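PDB 2AFB: 2-keto-3-deoxygluconate kinase from Thermotoga maritima, which probably phosphorylates 2-keto-3-deoxygluconate, using ATP as the phosphate donor. Local coordinates for residues Met22-Pro27 and Ile284-Gly289; Gly98-Glu103 and Pro326-Val331; Gly45-Val50 and Gly146-Leu151. One frame throughout, in Å; residues are numbered along the deposited sequence.

Overall arrangement
Contacts 1 and 2 form one cluster, their centres about 3 Å apart, because strands 22-26 and 99-103 are neighbours in the same four-stranded sheet. The Arg24 NH1 to Asp328 OD1 salt bridge of 2.8 Å joins them directly. Contact 3 lies deeper, its centre about 15 Å from contact 1's and 13 Å from contact 2's. Along the chain the segments run 22-27, 45-50, 98-103, 146-151, 284-289, 326-331, so contacts 1 and 2 pair early strands with late loops, while contact 3 pairs helix 46-56 with a mid-chain loop. Contacts 1 and 2 thus tie the small sheet, consistent with the lid of pfkB kinases, to the larger α/β body, in which contact 3 lies.

Contact 1. Residues Met22-Pro27 and Ile284-Gly289; sequences MLRLSP and IVDRVG
Arg24 and Val288 mark the closest backbone approach, yet their CA atoms stay 10.8 Å apart, so side chains must bridge strand 22-26 and the loop 284-289. Arg24 does most of this: its chain bends at chi3 (93°) and presents the guanidinium end-on to Asp286, which comes from the opposite direction. Both terminal nitrogens converge on one oxygen, NH1 and NH2 each lying 3.2 Å from Asp286 OD2. That oxygen sits in the guanidinium plane and is met on its syn side, although the two planar groups are turned 39° apart. Val288 CB rests 3.8 Å from Arg24 NH1, also at the guanidinium edge. The other carboxylate oxygen is used locally: Val288 N donates to Asp286 OD1 at 3.2 Å, closing an Asx turn. Arg24 NH1 also forms a salt bridge with Asp328, while Asp286 OD2 accepts from the backbone N of Gly327. Replacing Asp286 by alanine is likely to leave Arg24 with only the Asp328 carboxylate of the two, Gly327 N without this acceptor and the turn less fixed. An end-on salt bridge to an Asx-turn aspartate thus joins the small sheet to the loop before helix 290-304, a region consistent with the glycine-rich signature of pfkB kinases.

Contact 2. Residues Gly98-Glu103 and Pro326-Val331; sequences GIYFLE and PGDFVV
This is a buried polar contact between two side chains, Tyr100 and Asp328, joining strand 99-103 of the small four-stranded sheet to the loop between helices 308-322 and 334-341. The evidence is compact: the segments bury just 74 Å² between them, and the single hydrogen bond across runs from Tyr100 OH to Asp328 OD2 at 2.7 Å. The phenol is the donor. Asp328 OD2 lies at the ring edge, in the plane of the ring, and is met on its syn side although 21° out of the carboxylate plane. Ring and carboxylate are turned 40° against each other, and the side chains arrive from opposite directions. Tyr100 reaches across with CG between its backbone N and carbonyl carbon (chi1 74°), a placement that lets the ring extend to the loop. Around the pair, Tyr100 packs on Val113 of strand 112-116 and on Val288. Beyond Asp328, the Phe329 ring stacks on His79 and meets Phe83 edge-to-face, while Pro326 O accepts from Gln35 of the third subunit. The two oxygens of Asp328 thus have different mates, OD2 the phenol, with OD1 engaged by Arg24. Such a neighbourhood would probably favour the ionised carboxylate, with the neutral hydroxyl and the positive charge together satisfying an acid in a buried setting.

Contact 3. Residues Gly45-Val50 and Gly146-Leu151; sequences GAEANV and GITPPL
Glu47 and Thr148 approach at a slant, the glutamate from the first turn of helix 46-56 and the threonine from the loop that follows strand 139-145. Their backbones stay well separated, with the CA atoms of Glu47 and Thr148 9.1 Å apart, so the long acidic side chain must span the gap. A bend at chi2 (92°) swings the Glu47 carboxylate toward the loop. Thr148 OG1 then donates to Glu47 OE2 at 2.7 Å, approaching from above the carboxylate plane, 37° out of it, instead of lying in that plane. A water completes a second path between the same two groups. It donates to Glu47 OE1 at 2.6 Å and to Thr148 OG1 at 2.9 Å, so that the threonine hydroxyl acts as donor in one bond and acceptor in the other, and both carboxylate oxygens are engaged. Beside this polar bridge lies a small apolar touch, in which Ala46 CB meets the end of the Ile147 chain, CD1, at 3.9 Å. Ser145 supports both segments, its hydroxyl bonded to Glu47 OE2 and to the backbone N of Ile147. Ala46 also packs on Asp292 of helix 290-304, and Thr148 on Leu155 and Leu159 of helix 155-169. The arrangement therefore fastens the start of helix 46-56 to the loop at the end of a central parallel strand. With hydroxyls and a water gathered at its oxygens and a helix N-terminus close by, the Glu47 carboxylate is likely to be stabilised in its charged form.

Contact 1. Residues Met22-Pro27 and Ile284-Gly289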
HETATM    1  N   MSE A  22      -8.130 -20.729  10.159  1.00 26.83           N
HETATM    2  CA  MSE A  22      -8.508 -20.363   8.827  1.00 30.92           C
HETATM    3  C   MSE A  22      -7.669 -19.223   8.342  1.00 29.10           C
HETATM    4  O   MSE A  22      -7.215 -18.397   9.135  1.00 27.85           O
HETATM    5  CB  MSE A  22      -9.953 -19.904   8.771  1.00 26.82           C
HETATM    6  CG  MSE A  22     -10.878 -20.968   9.072  1.00 35.41           C
HETATM    7 SE   MSE A  22     -12.697 -20.327   9.195  1.00 44.96          SE
HETATM    8  CE  MSE A  22     -12.644 -19.310  11.008  1.00 38.23           C
ATOM      9  N   LEU A  23      -7.524 -19.170   7.024  1.00 26.22           N
ATOM     10  CA  LEU A  23      -7.064 -17.948   6.361  1.00 24.69           C
ATOM     11  C   LEU A  23      -8.124 -16.855   6.454  1.00 23.10           C
ATOM     12  O   LEU A  23      -9.259 -17.090   6.042  1.00 22.55           O
ATOM     13  CB  LEU A  23      -6.806 -18.232   4.894  1.00 22.96           C
ATOM     14  CG  LEU A  23      -6.531 -16.973   4.013  1.00 20.05           C
ATOM     15  CD1 LEU A  23      -5.247 -16.260   4.323  1.00 26.54           C
ATOM     16  CD2 LEU A  23      -6.538 -17.383   2.544  1.00 28.95           C
ATOM     17  N   ARG A  24      -7.762 -15.664   6.948  1.00 23.82           N
ATOM     18  CA  ARG A  24      -8.689 -14.554   7.009  1.00 25.08           C
ATOM     19  C   ARG A  24      -8.325 -13.465   5.981  1.00 23.06           C
ATOM     20  O   ARG A  24      -7.200 -12.997   5.918  1.00 23.87           O
ATOM     21  CB  ARG A  24      -8.726 -13.948   8.370  1.00 22.74           C
ATOM     22  CG  ARG A  24      -9.974 -13.110   8.591  1.00 31.44           C
ATOM     23  CD  ARG A  24      -9.884 -12.337   9.896  1.00 36.46           C
ATOM     24  NE  ARG A  24      -9.344 -11.025   9.684  1.00 32.95           N
ATOM     25  CZ  ARG A  24      -9.254 -10.052  10.584  1.00 38.21           C
ATOM     26  NH1 ARG A  24      -9.638 -10.203  11.848  1.00 32.30           N
ATOM     27  NH2 ARG A  24      -8.758  -8.887  10.188  1.00 31.35           N
ATOM     28  N   LEU A  25      -9.326 -13.077   5.204  1.00 24.46           N
ATOM     29  CA  LEU A  25      -9.140 -12.143   4.104  1.00 24.01           C
ATOM     30  C   LEU A  25     -10.038 -10.964   4.379  1.00 26.85           C
ATOM     31  O   LEU A  25     -11.247 -11.123   4.418  1.00 24.63           O
ATOM     32  CB  LEU A  25      -9.459 -12.791   2.802  1.00 20.59           C
ATOM     33  CG  LEU A  25      -8.584 -13.975   2.306  1.00 25.18           C
ATOM     34  CD1 LEU A  25      -9.167 -14.443   1.020  1.00 25.82           C
ATOM     35  CD2 LEU A  25      -7.098 -13.638   2.120  1.00 27.29           C
ATOM     36  N   SER A  26      -9.456  -9.795   4.645  1.00 25.20           N
ATOM     37  CA  SER A  26     -10.261  -8.609   4.959  1.00 25.21           C
ATOM     38  C   SER A  26      -9.855  -7.432   4.105  1.00 24.82           C
ATOM     39  O   SER A  26      -8.658  -7.218   3.934  1.00 23.90           O
ATOM     40  CB  SER A  26     -10.195  -8.235   6.446  1.00 23.32           C
ATOM     41  OG  SER A  26      -8.839  -8.192   6.862  1.00 30.31           O
ATOM     42  N   PRO A  27     -10.852  -6.692   3.510  1.00 21.27           N
ATOM     43  CA  PRO A  27     -10.411  -5.546   2.784  1.00 23.36           C
ATOM     44  C   PRO A  27      -9.842  -4.486   3.761  1.00 23.64           C
ATOM     45  O   PRO A  27     -10.247  -4.451   4.914  1.00 28.18           O
ATOM     46  CB  PRO A  27     -11.688  -5.042   2.106  1.00 24.18           C
ATOM     47  CG  PRO A  27     -12.715  -6.181   2.159  1.00 20.66           C
ATOM     48  CD  PRO A  27     -12.327  -6.878   3.420  1.00 26.03           C
ATOM     49  N   ILE A 284     -13.531   0.539  18.696  1.00 25.20           N
ATOM     50  CA  ILE A 284     -13.023  -0.706  18.197  1.00 26.41           C
ATOM     51  C   ILE A 284     -12.137  -0.555  16.940  1.00 27.06           C
ATOM     52  O   ILE A 284     -12.492   0.169  16.027  1.00 26.47           O
ATOM     53  CB  ILE A 284     -14.263  -1.615  17.886  1.00 28.69           C
ATOM     54  CG1 ILE A 284     -15.044  -1.889  19.191  1.00 24.07           C
ATOM     55  CG2 ILE A 284     -13.856  -2.869  17.228  1.00 28.53           C
ATOM     56  CD1 ILE A 284     -16.404  -2.497  18.966  1.00 30.65           C
ATOM     57  N   VAL A 285     -10.970  -1.207  16.926  1.00 26.05           N
ATOM     58  CA  VAL A 285     -10.136  -1.377  15.725  1.00 28.16           C
ATOM     59  C   VAL A 285     -10.497  -2.746  15.036  1.00 29.52           C
ATOM     60  O   VAL A 285     -10.742  -2.823  13.816  1.00 29.15           O
ATOM     61  CB  VAL A 285      -8.676  -1.420  16.084  1.00 27.96           C
ATOM     62  CG1 VAL A 285      -7.823  -1.853  14.907  1.00 33.86           C
ATOM     63  CG2 VAL A 285      -8.233  -0.090  16.656  1.00 30.24           C
ATOM     64  N   ASP A 286     -10.526  -3.805  15.837  1.00 27.92           N
ATOM     65  CA  ASP A 286     -10.846  -5.156  15.355  1.00 29.39           C
ATOM     66  C   ASP A 286     -11.350  -5.995  16.516  1.00 27.37           C
ATOM     67  O   ASP A 286     -10.548  -6.500  17.289  1.00 29.66           O
ATOM     68  CB  ASP A 286      -9.604  -5.816  14.737  1.00 27.78           C
ATOM     69  CG  ASP A 286      -9.940  -7.028  13.811  1.00 37.56           C
ATOM     70  OD1 ASP A 286     -11.029  -7.700  13.978  1.00 33.07           O
ATOM     71  OD2 ASP A 286      -9.081  -7.286  12.908  1.00 35.52           O
ATOM     72  N   ARG A 287     -12.666  -6.189  16.598  1.00 29.44           N
ATOM     73  CA  ARG A 287     -13.244  -6.980  17.702  1.00 35.19           C
ATOM     74  C   ARG A 287     -13.043  -8.490  17.568  1.00 32.35           C
ATOM     75  O   ARG A 287     -13.263  -9.239  18.532  1.00 27.59           O
ATOM     76  CB  ARG A 287     -14.731  -6.697  17.871  1.00 34.69           C
ATOM     77  CG  ARG A 287     -15.648  -7.663  17.143  1.00 45.77           C
ATOM     78  CD  ARG A 287     -17.125  -7.279  17.314  1.00 48.82           C
ATOM     79  NE  ARG A 287     -17.942  -8.174  18.156  1.00 63.24           N
ATOM     80  CZ  ARG A 287     -19.289  -8.250  18.082  1.00 67.46           C
ATOM     81  NH1 ARG A 287     -19.962  -7.509  17.207  1.00 62.08           N
ATOM     82  NH2 ARG A 287     -19.988  -9.069  18.873  1.00 61.61           N
ATOM     83  N   VAL A 288     -12.670  -8.950  16.382  1.00 30.62           N
ATOM     84  CA  VAL A 288     -12.427 -10.384  16.186  1.00 31.67           C
ATOM     85  C   VAL A 288     -11.376 -10.886  17.204  1.00 28.20           C
ATOM     86  O   VAL A 288     -10.336 -10.254  17.404  1.00 31.07           O
ATOM     87  CB  VAL A 288     -12.005 -10.751  14.731  1.00 30.64           C
ATOM     88  CG1 VAL A 288     -11.752 -12.266  14.609  1.00 32.62           C
ATOM     89  CG2 VAL A 288     -13.121 -10.339  13.765  1.00 35.15           C
ATOM     90  N   GLY A 289     -11.669 -12.019  17.835  1.00 29.52           N
ATOM     91  CA  GLY A 289     -10.740 -12.617  18.836  1.00 31.15           C
ATOM     92  C   GLY A 289     -10.938 -12.145  20.271  1.00 31.16           C
ATOM     93  O   GLY A 289     -10.283 -12.652  21.191  1.00 33.63           O
TER

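Contact 2. Residues Gly98-Glu103 and Pro326-Val331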
ATOM      1  N   GLY A  98      -9.400 -23.837   5.267  1.00 23.51           N
ATOM      2  CA  GLY A  98     -10.612 -23.048   5.354  1.00 25.23           C
ATOM      3  C   GLY A  98     -10.285 -21.579   5.302  1.00 24.87           C
ATOM      4  O   GLY A  98      -9.170 -21.160   5.648  1.00 23.74           O
ATOM      5  N   ILE A  99     -11.253 -20.808   4.816  1.00 26.20           N
ATOM      6  CA  ILE A  99     -11.103 -19.392   4.627  1.00 25.69           C
ATOM      7  C   ILE A  99     -12.323 -18.647   5.153  1.00 25.48           C
ATOM      8  O   ILE A  99     -13.450 -19.127   5.029  1.00 26.34           O
ATOM      9  CB  ILE A  99     -11.019 -19.014   3.097  1.00 24.89           C
ATOM     10  CG1 ILE A  99      -9.897 -19.780   2.417  1.00 25.63           C
ATOM     11  CG2 ILE A  99     -10.902 -17.514   2.972  1.00 26.62           C
ATOM     12  CD1 ILE A  99      -9.834 -19.548   0.877  1.00 25.01           C
ATOM     13  N   TYR A 100     -12.111 -17.443   5.678  1.00 27.17           N
ATOM     14  CA  TYR A 100     -13.194 -16.511   5.788  1.00 27.61           C
ATOM     15  C   TYR A 100     -12.834 -15.129   5.363  1.00 28.60           C
ATOM     16  O   TYR A 100     -11.696 -14.692   5.552  1.00 24.79           O
ATOM     17  CB  TYR A 100     -13.827 -16.511   7.171  1.00 31.82           C
ATOM     18  CG  TYR A 100     -13.121 -15.880   8.341  1.00 27.59           C
ATOM     19  CD1 TYR A 100     -12.004 -16.477   8.930  1.00 33.72           C
ATOM     20  CD2 TYR A 100     -13.613 -14.704   8.911  1.00 35.82           C
ATOM     21  CE1 TYR A 100     -11.408 -15.928  10.072  1.00 32.82           C
ATOM     22  CE2 TYR A 100     -13.037 -14.151  10.064  1.00 35.29           C
ATOM     23  CZ  TYR A 100     -11.939 -14.765  10.644  1.00 40.88           C
ATOM     24  OH  TYR A 100     -11.340 -14.194  11.763  1.00 33.84           O
ATOM     25  N   PHE A 101     -13.823 -14.477   4.744  1.00 25.83           N
ATOM     26  CA  PHE A 101     -13.684 -13.094   4.305  1.00 27.94           C
ATOM     27  C   PHE A 101     -14.385 -12.251   5.338  1.00 28.64           C
ATOM     28  O   PHE A 101     -15.496 -12.540   5.724  1.00 30.90           O
ATOM     29  CB  PHE A 101     -14.338 -12.870   2.965  1.00 24.68           C
ATOM     30  CG  PHE A 101     -13.775 -13.716   1.863  1.00 29.12           C
ATOM     31  CD1 PHE A 101     -14.125 -15.022   1.753  1.00 24.69           C
ATOM     32  CD2 PHE A 101     -12.861 -13.199   0.940  1.00 22.00           C
ATOM     33  CE1 PHE A 101     -13.605 -15.827   0.743  1.00 31.90           C
ATOM     34  CE2 PHE A 101     -12.347 -14.005  -0.076  1.00 25.01           C
ATOM     35  CZ  PHE A 101     -12.710 -15.332  -0.147  1.00 21.68           C
ATOM     36  N   LEU A 102     -13.742 -11.200   5.767  1.00 26.70           N
ATOM     37  CA  LEU A 102     -14.299 -10.330   6.773  1.00 27.92           C
ATOM     38  C   LEU A 102     -14.306  -8.884   6.315  1.00 24.70           C
ATOM     39  O   LEU A 102     -13.250  -8.334   5.939  1.00 27.15           O
ATOM     40  CB  LEU A 102     -13.474 -10.453   8.053  1.00 26.83           C
ATOM     41  CG  LEU A 102     -13.803  -9.376   9.099  1.00 29.45           C
ATOM     42  CD1 LEU A 102     -15.106  -9.758   9.756  1.00 35.57           C
ATOM     43  CD2 LEU A 102     -12.650  -9.308  10.161  1.00 32.25           C
ATOM     44  N   GLU A 103     -15.495  -8.268   6.348  1.00 27.01           N
ATOM     45  CA  GLU A 103     -15.665  -6.843   6.140  1.00 28.30           C
ATOM     46  C   GLU A 103     -15.785  -6.264   7.496  1.00 29.87           C
ATOM     47  O   GLU A 103     -16.718  -6.583   8.234  1.00 33.41           O
ATOM     48  CB  GLU A 103     -16.928  -6.498   5.397  1.00 30.02           C
ATOM     49  CG  GLU A 103     -16.958  -6.880   3.939  1.00 34.43           C
ATOM     50  CD  GLU A 103     -18.294  -6.514   3.249  1.00 33.05           C
ATOM     51  OE1 GLU A 103     -19.346  -6.397   3.954  1.00 34.25           O
ATOM     52  OE2 GLU A 103     -18.288  -6.380   2.001  1.00 35.97           O
ATOM     53  N   PRO A 326      -5.396  -5.094  15.364  1.00 28.54           N
ATOM     54  CA  PRO A 326      -5.734  -5.705  14.081  1.00 26.76           C
ATOM     55  C   PRO A 326      -5.383  -7.193  14.055  1.00 26.96           C
ATOM     56  O   PRO A 326      -4.381  -7.596  14.623  1.00 28.71           O
ATOM     57  CB  PRO A 326      -4.872  -4.937  13.066  1.00 25.45           C
ATOM     58  CG  PRO A 326      -4.590  -3.604  13.716  1.00 28.71           C
ATOM     59  CD  PRO A 326      -4.495  -3.922  15.185  1.00 29.69           C
ATOM     60  N   GLY A 327      -6.288  -8.000  13.503  1.00 25.04           N
ATOM     61  CA  GLY A 327      -6.110  -9.440  13.424  1.00 26.69           C
ATOM     62  C   GLY A 327      -6.874 -10.200  14.474  1.00 27.71           C
ATOM     63  O   GLY A 327      -7.738  -9.642  15.155  1.00 29.78           O
ATOM     64  N   ASP A 328      -6.575 -11.499  14.572  1.00 26.62           N
ATOM     65  CA  ASP A 328      -7.328 -12.410  15.430  1.00 29.00           C
ATOM     66  C   ASP A 328      -6.572 -12.680  16.760  1.00 28.20           C
ATOM     67  O   ASP A 328      -7.172 -13.050  17.768  1.00 28.46           O
ATOM     68  CB  ASP A 328      -7.592 -13.765  14.704  1.00 25.56           C
ATOM     69  CG  ASP A 328      -8.569 -13.675  13.530  1.00 37.73           C
ATOM     70  OD1 ASP A 328      -8.815 -12.587  13.024  1.00 37.98           O
ATOM     71  OD2 ASP A 328      -9.096 -14.728  13.080  1.00 39.20           O
ATOM     72  N   PHE A 329      -5.256 -12.530  16.743  1.00 26.72           N
ATOM     73  CA  PHE A 329      -4.425 -12.874  17.886  1.00 28.03           C
ATOM     74  C   PHE A 329      -4.106 -11.582  18.664  1.00 29.13           C
ATOM     75  O   PHE A 329      -3.942 -10.520  18.072  1.00 31.39           O
ATOM     76  CB  PHE A 329      -3.097 -13.451  17.355  1.00 27.03           C
ATOM     77  CG  PHE A 329      -3.162 -14.850  16.778  1.00 28.52           C
ATOM     78  CD1 PHE A 329      -4.357 -15.567  16.622  1.00 29.12           C
ATOM     79  CD2 PHE A 329      -1.985 -15.446  16.320  1.00 26.56           C
ATOM     80  CE1 PHE A 329      -4.359 -16.842  16.075  1.00 21.83           C
ATOM     81  CE2 PHE A 329      -1.999 -16.741  15.789  1.00 28.21           C
ATOM     82  CZ  PHE A 329      -3.179 -17.441  15.694  1.00 27.48           C
ATOM     83  N   VAL A 330      -3.977 -11.668  19.980  1.00 29.05           N
ATOM     84  CA  VAL A 330      -3.449 -10.560  20.764  1.00 27.76           C
ATOM     85  C   VAL A 330      -1.946 -10.432  20.512  1.00 27.95           C
ATOM     86  O   VAL A 330      -1.248 -11.419  20.219  1.00 27.91           O
ATOM     87  CB  VAL A 330      -3.633 -10.731  22.309  1.00 27.28           C
ATOM     88  CG1 VAL A 330      -5.089 -10.849  22.678  1.00 29.26           C
ATOM     89  CG2 VAL A 330      -2.818 -11.927  22.873  1.00 26.54           C
ATOM     90  N   VAL A 331      -1.469  -9.201  20.591  1.00 26.73           N
ATOM     91  CA  VAL A 331      -0.056  -8.895  20.768  1.00 24.16           C
ATOM     92  C   VAL A 331      -0.062  -8.109  22.068  1.00 27.60           C
ATOM     93  O   VAL A 331      -0.436  -6.938  22.064  1.00 27.71           O
ATOM     94  CB  VAL A 331       0.483  -8.002  19.601  1.00 24.46           C
ATOM     95  CG1 VAL A 331       1.884  -7.571  19.817  1.00 28.59           C
ATOM     96  CG2 VAL A 331       0.331  -8.712  18.271  1.00 27.99           C
TER

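Contact 3. Residues Gly45-Val50 and Gly146-Leu151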
ATOM      1  N   GLY A  45      -8.707 -18.329  14.368  1.00 24.21           N
ATOM      2  CA  GLY A  45      -9.785 -19.289  14.711  1.00 25.26           C
ATOM      3  C   GLY A  45      -9.879 -19.319  16.226  1.00 27.81           C
ATOM      4  O   GLY A  45      -8.881 -19.122  16.892  1.00 27.94           O
ATOM      5  N   ALA A  46     -11.063 -19.606  16.767  1.00 30.08           N
ATOM      6  CA  ALA A  46     -11.365 -19.452  18.217  1.00 30.35           C
ATOM      7  C   ALA A  46     -10.289 -20.076  19.133  1.00 30.03           C
ATOM      8  O   ALA A  46      -9.639 -19.376  19.936  1.00 28.08           O
ATOM      9  CB  ALA A  46     -12.744 -20.063  18.528  1.00 33.78           C
ATOM     10  N   GLU A  47     -10.065 -21.372  18.954  1.00 28.61           N
ATOM     11  CA  GLU A  47      -9.078 -22.096  19.759  1.00 25.38           C
ATOM     12  C   GLU A  47      -7.632 -21.781  19.389  1.00 22.96           C
ATOM     13  O   GLU A  47      -6.768 -21.737  20.276  1.00 27.57           O
ATOM     14  CB  GLU A  47      -9.352 -23.607  19.774  1.00 28.10           C
ATOM     15  CG  GLU A  47     -10.819 -23.981  20.125  1.00 29.08           C
ATOM     16  CD  GLU A  47     -11.729 -24.119  18.890  1.00 36.14           C
ATOM     17  OE1 GLU A  47     -11.362 -23.654  17.762  1.00 31.38           O
ATOM     18  OE2 GLU A  47     -12.814 -24.696  19.056  1.00 35.99           O
ATOM     19  N   ALA A  48      -7.365 -21.422  18.136  1.00 26.07           N
ATOM     20  CA  ALA A  48      -6.024 -20.950  17.780  1.00 23.73           C
ATOM     21  C   ALA A  48      -5.707 -19.644  18.482  1.00 24.41           C
ATOM     22  O   ALA A  48      -4.599 -19.450  18.948  1.00 25.17           O
ATOM     23  CB  ALA A  48      -5.797 -20.823  16.259  1.00 23.28           C
ATOM     24  N   ASN A  49      -6.689 -18.765  18.554  1.00 23.74           N
ATOM     25  CA  ASN A  49      -6.527 -17.472  19.164  1.00 25.47           C
ATOM     26  C   ASN A  49      -6.222 -17.610  20.681  1.00 24.55           C
ATOM     27  O   ASN A  49      -5.399 -16.870  21.252  1.00 28.79           O
ATOM     28  CB  ASN A  49      -7.771 -16.625  18.955  1.00 22.42           C
ATOM     29  CG  ASN A  49      -8.140 -16.379  17.469  1.00 30.44           C
ATOM     30  OD1 ASN A  49      -7.341 -16.560  16.551  1.00 27.27           O
ATOM     31  ND2 ASN A  49      -9.381 -15.938  17.258  1.00 24.39           N
ATOM     32  N   VAL A  50      -6.833 -18.594  21.305  1.00 24.27           N
ATOM     33  CA  VAL A  50      -6.592 -18.901  22.726  1.00 24.62           C
ATOM     34  C   VAL A  50      -5.158 -19.364  22.923  1.00 20.21           C
ATOM     35  O   VAL A  50      -4.447 -18.905  23.831  1.00 24.47           O
ATOM     36  CB  VAL A  50      -7.603 -19.953  23.249  1.00 24.74           C
ATOM     37  CG1 VAL A  50      -7.270 -20.364  24.695  1.00 25.38           C
ATOM     38  CG2 VAL A  50      -8.992 -19.405  23.158  1.00 23.28           C
ATOM     39  N   GLY A 146     -17.392 -24.772  21.137  1.00 30.80           N
ATOM     40  CA  GLY A 146     -18.566 -25.347  20.425  1.00 28.06           C
ATOM     41  C   GLY A 146     -18.637 -25.093  18.909  1.00 28.00           C
ATOM     42  O   GLY A 146     -19.503 -25.614  18.193  1.00 30.21           O
ATOM     43  N   ILE A 147     -17.728 -24.279  18.402  1.00 31.99           N
ATOM     44  CA  ILE A 147     -17.618 -24.099  16.976  1.00 32.63           C
ATOM     45  C   ILE A 147     -17.182 -25.398  16.311  1.00 32.71           C
ATOM     46  O   ILE A 147     -17.590 -25.680  15.189  1.00 34.40           O
ATOM     47  CB  ILE A 147     -16.618 -22.980  16.654  1.00 33.33           C
ATOM     48  CG1 ILE A 147     -17.309 -21.630  16.835  1.00 38.41           C
ATOM     49  CG2 ILE A 147     -16.107 -23.085  15.222  1.00 36.36           C
ATOM     50  CD1 ILE A 147     -16.380 -20.551  17.193  1.00 44.92           C
ATOM     51  N   THR A 148     -16.370 -26.198  16.993  1.00 29.73           N
ATOM     52  CA  THR A 148     -15.711 -27.345  16.356  1.00 31.10           C
ATOM     53  C   THR A 148     -16.535 -28.622  16.044  1.00 31.29           C
ATOM     54  O   THR A 148     -16.442 -29.157  14.970  1.00 33.74           O
ATOM     55  CB  THR A 148     -14.468 -27.704  17.170  1.00 29.53           C
ATOM     56  OG1 THR A 148     -13.643 -26.542  17.209  1.00 31.06           O
ATOM     57  CG2 THR A 148     -13.689 -28.804  16.485  1.00 37.35           C
ATOM     58  N   PRO A 149     -17.334 -29.124  16.995  1.00 30.57           N
ATOM     59  CA  PRO A 149     -18.058 -30.347  16.697  1.00 30.38           C
ATOM     60  C   PRO A 149     -18.821 -30.324  15.367  1.00 26.52           C
ATOM     61  O   PRO A 149     -18.733 -31.283  14.612  1.00 28.68           O
ATOM     62  CB  PRO A 149     -19.009 -30.503  17.904  1.00 30.74           C
ATOM     63  CG  PRO A 149     -18.250 -29.863  19.043  1.00 30.31           C
ATOM     64  CD  PRO A 149     -17.575 -28.655  18.373  1.00 35.73           C
ATOM     65  N   PRO A 150     -19.568 -29.241  15.077  1.00 25.88           N
ATOM     66  CA  PRO A 150     -20.349 -29.268  13.847  1.00 26.92           C
ATOM     67  C   PRO A 150     -19.554 -29.058  12.571  1.00 29.50           C
ATOM     68  O   PRO A 150     -20.142 -29.064  11.508  1.00 31.00           O
ATOM     69  CB  PRO A 150     -21.343 -28.123  14.035  1.00 27.42           C
ATOM     70  CG  PRO A 150     -20.730 -27.215  15.037  1.00 27.77           C
ATOM     71  CD  PRO A 150     -19.699 -27.953  15.793  1.00 25.81           C
ATOM     72  N   LEU A 151     -18.242 -28.853  12.637  1.00 30.75           N
ATOM     73  CA  LEU A 151     -17.509 -28.571  11.383  1.00 30.66           C
ATOM     74  C   LEU A 151     -17.412 -29.758  10.455  1.00 30.53           C
ATOM     75  O   LEU A 151     -17.368 -29.580   9.243  1.00 33.56           O
ATOM     76  CB  LEU A 151     -16.109 -28.051  11.652  1.00 28.75           C
ATOM     77  CG  LEU A 151     -16.120 -26.753  12.429  1.00 28.01           C
ATOM     78  CD1 LEU A 151     -14.706 -26.327  12.795  1.00 37.58           C
ATOM     79  CD2 LEU A 151     -16.877 -25.688  11.626  1.00 29.67           C
TER
HETATM   80  O   HOH W   1     -12.653 -24.402  15.583  1.00 19.94           O